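Long-range contacts in aminotransferase class-III (Sphaerobacter thermophilus DSM 20745, PDB 6K8H), which belongs to the class-III aminotransferases, the omega-transaminase kind, and is built on the fold of the pyridoxal-phosphate-dependent aminotransferase clan: residues P198-I202 / Y231-F237; G353-L358 / F433-A438. All coordinates share one frame; numbering follows the deposited sequence.

Interaction 1. Residues P198-I202 / Y231-F237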
loop_
_atom_site.group_PDB
_atom_site.type_symbol
_atom_site.label_atom_id
_atom_site.label_comp_id
_atom_site.label_asym_id
_atom_site.label_seq_id
_atom_site.Cartn_x
_atom_site.Cartn_y
_atom_site.Cartn_z
ATOM N N PRO B 198 -10.880 25.851 -1.165
ATOM C CA PRO B 198 -10.797 26.288 0.241
ATOM C C PRO B 198 -11.777 25.568 1.164
ATOM O O PRO B 198 -13.000 25.688 0.990
ATOM C CB PRO B 198 -11.114 27.787 0.156
ATOM C CG PRO B 198 -12.004 27.920 -1.067
ATOM C CD PRO B 198 -11.636 26.788 -2.014
ATOM N N PHE B 199 -11.261 24.832 2.159
ATOM C CA PHE B 199 -12.137 24.063 3.043
ATOM C C PHE B 199 -13.059 25.005 3.818
ATOM O O PHE B 199 -12.636 26.062 4.291
ATOM C CB PHE B 199 -11.298 23.199 3.997
ATOM C CG PHE B 199 -12.081 22.127 4.729
ATOM C CD1 PHE B 199 -12.394 20.921 4.110
ATOM C CD2 PHE B 199 -12.500 22.327 6.037
ATOM C CE1 PHE B 199 -13.095 19.922 4.782
ATOM C CE2 PHE B 199 -13.211 21.333 6.707
ATOM C CZ PHE B 199 -13.510 20.130 6.072
ATOM N N ASN B 200 -14.346 24.642 3.894
ATOM C CA ASN B 200 -15.355 25.404 4.652
ATOM C C ASN B 200 -15.558 26.821 4.112
ATOM O O ASN B 200 -15.959 27.733 4.846
ATOM C CB ASN B 200 -15.019 25.464 6.148
ATOM C CG ASN B 200 -15.757 24.415 6.948
ATOM O OD1 ASN B 200 -16.867 24.019 6.593
ATOM N ND2 ASN B 200 -15.143 23.952 8.034
ATOM N N ASP B 201 -15.282 27.031 2.830
ATOM C CA ASP B 201 -15.537 28.301 2.157
ATOM C C ASP B 201 -16.339 27.923 0.912
ATOM O O ASP B 201 -15.773 27.618 -0.144
ATOM C CB ASP B 201 -14.207 29.014 1.860
ATOM C CG ASP B 201 -14.348 30.189 0.901
ATOM O OD1 ASP B 201 -15.464 30.484 0.422
ATOM O OD2 ASP B 201 -13.302 30.816 0.624
ATOM N N ILE B 202 -17.668 27.913 1.045
ATOM C CA ILE B 202 -18.480 27.340 -0.025
ATOM C C ILE B 202 -18.467 28.238 -1.256
ATOM O O ILE B 202 -18.545 27.748 -2.385
ATOM C CB ILE B 202 -19.914 27.047 0.465
ATOM C CG1 ILE B 202 -20.701 26.247 -0.590
ATOM C CG2 ILE B 202 -20.650 28.329 0.807
ATOM C CD1 ILE B 202 -19.993 24.990 -1.079
ATOM N N TYR B 231 -11.655 20.435 12.742
ATOM C CA TYR B 231 -12.926 21.137 12.714
ATOM C C TYR B 231 -13.688 20.671 11.483
ATOM O O TYR B 231 -13.185 20.823 10.360
ATOM C CB TYR B 231 -12.721 22.651 12.689
ATOM C CG TYR B 231 -14.010 23.421 12.671
ATOM C CD1 TYR B 231 -14.758 23.591 13.827
ATOM C CD2 TYR B 231 -14.493 23.961 11.489
ATOM C CE1 TYR B 231 -15.949 24.296 13.803
ATOM C CE2 TYR B 231 -15.668 24.659 11.455
ATOM C CZ TYR B 231 -16.395 24.826 12.610
ATOM O OH TYR B 231 -17.574 25.531 12.554
ATOM N N PRO B 232 -14.881 20.101 11.647
ATOM C CA PRO B 232 -15.538 19.404 10.537
ATOM C C PRO B 232 -16.056 20.342 9.460
ATOM O O PRO B 232 -16.272 21.540 9.672
ATOM C CB PRO B 232 -16.701 18.667 11.213
ATOM C CG PRO B 232 -16.407 18.700 12.685
ATOM C CD PRO B 232 -15.583 19.913 12.927
ATOM N N ALA B 233 -16.232 19.768 8.266
ATOM C CA ALA B 233 -16.986 20.435 7.214
ATOM C C ALA B 233 -18.363 20.819 7.746
ATOM O O ALA B 233 -19.073 19.988 8.330
ATOM C CB ALA B 233 -17.113 19.514 5.992
ATOM N N GLU B 234 -18.723 22.101 7.576
ATOM C CA GLU B 234 -19.991 22.580 8.104
ATOM C C GLU B 234 -21.147 22.089 7.228
ATOM O O GLU B 234 -20.979 21.894 6.020
ATOM C CB GLU B 234 -19.975 24.108 8.208
ATOM C CG GLU B 234 -19.020 24.595 9.307
ATOM C CD GLU B 234 -18.850 26.115 9.380
ATOM O OE1 GLU B 234 -19.078 26.811 8.363
ATOM O OE2 GLU B 234 -18.464 26.612 10.469
ATOM N N PRO B 235 -22.325 21.866 7.824
ATOM C CA PRO B 235 -23.397 21.164 7.086
ATOM C C PRO B 235 -23.833 21.855 5.803
ATOM O O PRO B 235 -23.963 21.178 4.768
ATOM C CB PRO B 235 -24.536 21.089 8.115
ATOM C CG PRO B 235 -23.838 21.127 9.454
ATOM C CD PRO B 235 -22.638 22.021 9.261
ATOM N N ALA B 236 -24.030 23.179 5.820
ATOM C CA ALA B 236 -24.434 23.880 4.601
ATOM C C ALA B 236 -23.378 23.754 3.505
ATOM O O ALA B 236 -23.711 23.540 2.329
ATOM C CB ALA B 236 -24.705 25.354 4.909
ATOM N N PHE B 237 -22.100 23.889 3.879
ATOM C CA PHE B 237 -20.996 23.742 2.935
ATOM C C PHE B 237 -21.013 22.366 2.277
ATOM O O PHE B 237 -20.922 22.248 1.052
ATOM C CB PHE B 237 -19.674 23.986 3.674
ATOM C CG PHE B 237 -18.448 23.488 2.946
ATOM C CD1 PHE B 237 -17.838 24.262 1.980
ATOM C CD2 PHE B 237 -17.892 22.262 3.255
ATOM C CE1 PHE B 237 -16.705 23.819 1.327
ATOM C CE2 PHE B 237 -16.750 21.810 2.599
ATOM C CZ PHE B 237 -16.164 22.592 1.632
HETATM O O HOH W 1 -18.364 26.419 6.023
#
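The ring of Y231 meets the side-chain amide of N200 at its edge: ND2 of N200 lies 3.5 Å from CD2 of Y231, with amide and ring planes 60° apart. Y231 also ties down a residue three places on, its OH donating to OE2 of E234 (2.5 Å) on the anti lone pair of that oxygen. One residue on from Y231, the carbonyl of P232 accepts a nearly straight bond from N200 ND2 (3.1 Å to P232 O). P232 O lies close to the amide plane of N200, although the donor sits well above the carbonyl plane of P232. The CB of A233 packs on CZ of F199 at 3.7 Å; having CG anti to the backbone N (chi1 -166°) brings the F199 ring to this loop. At E234, the residue just ahead of helix 235-248, the backbone N donates to N200 OD1 at 2.8 Å, in the carbonyl plane and on a lone pair. A water lies within reach of the same OD1 and of E234 OE1 and can bridge them, though it has more acceptors near it than protons to give. F237, in the first turn of that helix, packs against F199, N200 and I202. Its edge turns to the face of F199, with the planes at 56°. CA of N200 stands over a face of the F237 ring, 3.9 Å from the centroid, and CD1 of F237 meets CB of I202 at 3.8 Å. N200 occupies the third position of the type II turn P198-D201, so one amide reads the backbone on both sides of A233, as acceptor at E234 and as donor at P232. The two bonds together fix which way round that amide lies, and they tie the loop after strand 194-197 to the start of helix 235-248.

Interaction 2. Residues G353-L358 / F433-A438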
loop_
_atom_site.group_PDB
_atom_site.type_symbol
_atom_site.label_atom_id
_atom_site.label_comp_id
_atom_site.label_asym_id
_atom_site.label_seq_id
_atom_site.Cartn_x
_atom_site.Cartn_y
_atom_site.Cartn_z
ATOM N N GLY B 353 -12.668 18.483 30.373
ATOM C CA GLY B 353 -11.626 18.612 31.377
ATOM C C GLY B 353 -10.487 19.501 30.913
ATOM O O GLY B 353 -9.980 20.333 31.678
ATOM N N VAL B 354 -10.081 19.350 29.649
ATOM C CA VAL B 354 -9.009 20.183 29.114
ATOM C C VAL B 354 -9.445 21.644 29.035
ATOM O O VAL B 354 -8.659 22.561 29.323
ATOM C CB VAL B 354 -8.560 19.657 27.738
ATOM C CG1 VAL B 354 -7.650 20.667 27.067
ATOM C CG2 VAL B 354 -7.864 18.310 27.887
ATOM N N GLU B 355 -10.690 21.894 28.623
ATOM C CA GLU B 355 -11.165 23.276 28.578
ATOM C C GLU B 355 -11.151 23.892 29.969
ATOM O O GLU B 355 -10.794 25.064 30.135
ATOM C CB GLU B 355 -12.571 23.349 27.978
ATOM C CG GLU B 355 -12.627 23.123 26.474
ATOM C CD GLU B 355 -14.048 22.891 25.974
ATOM O OE1 GLU B 355 -14.959 22.732 26.822
ATOM O OE2 GLU B 355 -14.253 22.849 24.738
ATOM N N GLU B 356 -11.528 23.114 30.985
ATOM C CA GLU B 356 -11.490 23.635 32.347
ATOM C C GLU B 356 -10.060 23.912 32.803
ATOM O O GLU B 356 -9.817 24.905 33.494
ATOM C CB GLU B 356 -12.195 22.674 33.307
ATOM C CG GLU B 356 -12.022 23.018 34.794
ATOM C CD GLU B 356 -12.648 24.357 35.195
ATOM O OE1 GLU B 356 -13.340 24.984 34.360
ATOM O OE2 GLU B 356 -12.448 24.785 36.358
ATOM N N VAL B 357 -9.098 23.056 32.421
ATOM C CA VAL B 357 -7.692 23.297 32.778
ATOM C C VAL B 357 -7.203 24.596 32.152
ATOM O O VAL B 357 -6.537 25.412 32.802
ATOM C CB VAL B 357 -6.802 22.111 32.344
ATOM C CG1 VAL B 357 -5.320 22.504 32.358
ATOM C CG2 VAL B 357 -7.027 20.909 33.230
ATOM N N LEU B 358 -7.540 24.811 30.877
ATOM C CA LEU B 358 -7.163 26.051 30.211
ATOM C C LEU B 358 -7.816 27.254 30.886
ATOM O O LEU B 358 -7.177 28.296 31.085
ATOM C CB LEU B 358 -7.565 25.982 28.740
ATOM C CG LEU B 358 -6.842 24.951 27.869
ATOM C CD1 LEU B 358 -7.564 24.791 26.532
ATOM C CD2 LEU B 358 -5.395 25.383 27.642
ATOM N N PHE B 433 -4.983 11.837 31.747
ATOM C CA PHE B 433 -4.652 12.791 30.695
ATOM C C PHE B 433 -4.859 14.229 31.167
ATOM O O PHE B 433 -3.974 15.079 31.003
ATOM C CB PHE B 433 -5.473 12.532 29.425
ATOM C CG PHE B 433 -5.108 13.457 28.308
ATOM C CD1 PHE B 433 -5.695 14.715 28.206
ATOM C CD2 PHE B 433 -4.120 13.104 27.398
ATOM C CE1 PHE B 433 -5.336 15.596 27.202
ATOM C CE2 PHE B 433 -3.745 13.974 26.383
ATOM C CZ PHE B 433 -4.356 15.222 26.279
ATOM N N VAL B 434 -6.021 14.522 31.757
ATOM C CA VAL B 434 -6.333 15.911 32.111
ATOM C C VAL B 434 -5.361 16.431 33.175
ATOM O O VAL B 434 -4.867 17.572 33.092
ATOM C CB VAL B 434 -7.800 16.037 32.566
ATOM C CG1 VAL B 434 -8.069 17.432 33.146
ATOM C CG2 VAL B 434 -8.740 15.765 31.398
ATOM N N ASP B 435 -5.057 15.600 34.178
ATOM C CA ASP B 435 -4.091 15.990 35.208
ATOM C C ASP B 435 -2.708 16.237 34.614
ATOM O O ASP B 435 -2.033 17.226 34.958
ATOM C CB ASP B 435 -4.019 14.912 36.290
ATOM C CG ASP B 435 -5.291 14.837 37.131
ATOM O OD1 ASP B 435 -6.157 15.734 36.998
ATOM O OD2 ASP B 435 -5.422 13.886 37.929
ATOM N N ALA B 436 -2.260 15.336 33.725
ATOM C CA ALA B 436 -0.953 15.504 33.100
ATOM C C ALA B 436 -0.905 16.746 32.228
ATOM O O ALA B 436 0.141 17.394 32.139
ATOM C CB ALA B 436 -0.596 14.264 32.286
ATOM N N PHE B 437 -2.016 17.086 31.574
ATOM C CA PHE B 437 -2.054 18.288 30.749
ATOM C C PHE B 437 -1.934 19.534 31.609
ATOM O O PHE B 437 -1.223 20.478 31.244
ATOM C CB PHE B 437 -3.343 18.339 29.913
ATOM C CG PHE B 437 -3.474 19.597 29.093
ATOM C CD1 PHE B 437 -2.736 19.762 27.931
ATOM C CD2 PHE B 437 -4.314 20.626 29.491
ATOM C CE1 PHE B 437 -2.825 20.923 27.189
ATOM C CE2 PHE B 437 -4.405 21.803 28.739
ATOM C CZ PHE B 437 -3.661 21.945 27.596
ATOM N N ALA B 438 -2.616 19.556 32.758
ATOM C CA ALA B 438 -2.467 20.684 33.680
ATOM C C ALA B 438 -1.011 20.854 34.107
ATOM O O ALA B 438 -0.449 21.966 34.079
ATOM C CB ALA B 438 -3.371 20.483 34.898
#
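Segments 353-358 and 433-438, parts of helices 337-361 and 427-445, run nearly parallel, their short axes approaching to 9.5 Å at a signed crossing angle of -23°. The closest CA pairs, V354 with V434 and V357 with A438, are each 5.9 Å apart, so the backbones stay near each other over about a turn. At one end V434 sits against G353, its CG2 4.1 Å from G353 CA; a CB on G353 would point into that methyl, so the bare backbone lets the valine lie close. The V357 and V434 side chains pass each other in opposite directions, CG2 of V357 3.6 Å from CG1 of V434. CG1 of V357, anti to the backbone N (chi1 165°), reaches CD2 of F437 and also lies 3.8 Å from A438 CB. The CB of F437 points toward the other helix, and its side chain crosses those of V354 and L358 at about a right angle. CG1 of V354 makes an off-centre CH-pi contact with the F437 ring, 4.3 Å from the centroid, while L358 CD2 comes in at the ring edge, 3.9 Å from CZ. The other branch of V354, CG2, meets the edge of F433 in its plane. I376 touches V354, F433 and F437, and V367 touches V354. The arrangement is a pair of near-parallel helices packed against strands 366-370 and 373-377 of the small antiparallel sheet, in the C-terminal part of this aminotransferase.

How the interactions relate
The chain completes interaction 1 before interaction 2 begins, and the two do not touch: their centres lie 29 Å apart and their nearest atoms about 11 Å. They share no helix or strand. In interaction 1, segment 198-202 joins strand 194-197, outermost in the large mixed sheet, to helix 202-211, while 231-237 leads into helix 235-248; F199 and F237 both touch I221 of strand 216-221 in that sheet. The F199 side chain is about 11 Å from bound PLR. Interaction 2 joins helices 337-361 and 427-445 near the small antiparallel sheet. One contact, polar and aromatic, therefore closes loops beside the large sheet, and the other, made of apolar side chains, pairs helices in the C-terminal part.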